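PDB 6WQY: cellulase from Bacteroides salanitronis, which probably hydrolyses internal beta-1,4 linkages of cellulose and related plant polysaccharides, as a broad-specificity endoglucanase of glycoside hydrolase family 5. Local coordinates for residues 285-288 with 289-293. Residues are numbered along the deposited sequence; the frame is centred on the assembly and turned at random. Where two conformers were deposited one is given.
Sequences DNVT and GQFAK
Thr-288 O accepts the backbone N of Ala-292 at 2.8 Å, one of four successive i to i+4 bonds of a continuous alpha helix. Another joins Phe-291 N to Val-287 O at 3.0 Å and is nearly straight (164° at the hydrogen). Asn-286 O receives the backbone N of Gln-290 at 2.9 Å, and the CG methylene of the glutamine lies 3.1 Å from the same oxygen. Against the Gln-290 side chain, Asn-286 extends with CG anti to the backbone N (chi1 -175°), which brings OD1 to 3.5 Å from Gln-290 CG. The two amide planes are almost parallel, 8° apart, yet their polar ends turn to different partners: Asn-286 ND2 to Asp-254, Gln-290 NE2 to Asp-229. Gln-290 OE1 takes Lys-293 NZ at 2.8 Å on an in-plane lone pair, and that ammonium also forms a salt bridge with Asp-229, closing a small polar network. On the face turned to helix 318-337, Val-287 CG1 lies over the Phe-291 ring, 4.2 Å from its centroid, a CH-pi contact. Helix 284-299 of the family 5 TIM-barrel domain, between strands 246-251 and 305-310, sets both residues against Ala-334, while Gln-290 and Phe-291 meet Ile-228 of helix 228-234.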
loop_
_atom_site.group_PDB
_atom_site.type_symbol
_atom_site.label_atom_id
_atom_site.label_comp_id
_atom_site.label_asym_id
_atom_site.label_seq_id
_atom_site.Cartn_x
_atom_site.Cartn_y
_atom_site.Cartn_z
ATOM N N ASP A 285 0.775 12.777 19.213
ATOM C CA ASP A 285 0.031 11.816 20.017
ATOM C C ASP A 285 -0.942 11.003 19.174
ATOM O O ASP A 285 -1.297 9.877 19.554
ATOM C CB ASP A 285 -0.710 12.533 21.145
ATOM C CG ASP A 285 -1.644 13.617 20.640
ATOM O OD1 ASP A 285 -1.207 14.447 19.817
ATOM O OD2 ASP A 285 -2.817 13.642 21.073
ATOM N N ASN A 286 -1.410 11.547 18.047
ATOM C CA ASN A 286 -2.235 10.755 17.145
ATOM C C ASN A 286 -1.408 9.689 16.434
ATOM O O ASN A 286 -1.880 8.562 16.230
ATOM C CB ASN A 286 -2.954 11.635 16.127
ATOM C CG ASN A 286 -3.898 10.836 15.256
ATOM O OD1 ASN A 286 -4.924 10.338 15.744
ATOM N ND2 ASN A 286 -3.562 10.686 13.986
ATOM N N VAL A 287 -0.183 10.025 16.029
ATOM C CA VAL A 287 0.670 9.034 15.385
ATOM C C VAL A 287 0.900 7.852 16.316
ATOM O O VAL A 287 0.670 6.687 15.959
ATOM C CB VAL A 287 2.008 9.664 14.960
ATOM C CG1 VAL A 287 2.890 8.600 14.305
ATOM C CG2 VAL A 287 1.811 10.839 14.032
ATOM N N THR A 288 1.381 8.128 17.524
ATOM C CA THR A 288 1.669 7.030 18.442
ATOM C C THR A 288 0.391 6.364 18.933
ATOM O O THR A 288 0.360 5.138 19.116
ATOM C CB THR A 288 2.531 7.500 19.615
ATOM O OG1 THR A 288 1.879 8.578 20.272
ATOM C CG2 THR A 288 3.895 7.957 19.132
ATOM N N GLY A 289 -0.681 7.133 19.130
ATOM C CA GLY A 289 -1.926 6.530 19.567
ATOM C C GLY A 289 -2.508 5.573 18.548
ATOM O O GLY A 289 -2.997 4.490 18.890
ATOM N N GLN A 290 -2.487 5.963 17.275
ATOM C CA GLN A 290 -3.007 5.096 16.227
ATOM C C GLN A 290 -2.106 3.891 16.023
ATOM O O GLN A 290 -2.596 2.767 15.850
ATOM C CB GLN A 290 -3.172 5.888 14.935
ATOM C CG GLN A 290 -4.241 6.958 15.011
ATOM C CD GLN A 290 -5.588 6.373 15.373
ATOM O OE1 GLN A 290 -5.972 6.358 16.540
ATOM N NE2 GLN A 290 -6.308 5.882 14.373
ATOM N N PHE A 291 -0.790 4.099 16.002
ATOM C CA PHE A 291 0.096 2.958 15.796
ATOM C C PHE A 291 0.050 2.011 17.000
ATOM O O PHE A 291 0.228 0.791 16.833
ATOM C CB PHE A 291 1.525 3.406 15.483
ATOM C CG PHE A 291 1.693 4.094 14.149
ATOM C CD1 PHE A 291 0.635 4.342 13.300
ATOM C CD2 PHE A 291 2.957 4.494 13.750
ATOM C CE1 PHE A 291 0.834 4.993 12.085
ATOM C CE2 PHE A 291 3.162 5.146 12.549
ATOM C CZ PHE A 291 2.106 5.396 11.720
ATOM N N ALA A 292 -0.209 2.543 18.209
ATOM C CA ALA A 292 -0.361 1.690 19.386
ATOM C C ALA A 292 -1.540 0.742 19.231
ATOM O O ALA A 292 -1.496 -0.391 19.734
ATOM C CB ALA A 292 -0.519 2.547 20.639
ATOM N N LYS A 293 -2.610 1.176 18.555
ATOM C CA LYS A 293 -3.742 0.275 18.327
ATOM C C LYS A 293 -3.323 -0.889 17.448
ATOM O O LYS A 293 -3.687 -2.045 17.708
ATOM C CB LYS A 293 -4.904 1.039 17.690
ATOM C CG LYS A 293 -5.489 2.129 18.564
ATOM C CD LYS A 293 -6.541 2.958 17.849
ATOM C CE LYS A 293 -7.087 4.049 18.741
ATOM N NZ LYS A 293 -7.961 5.007 18.000
#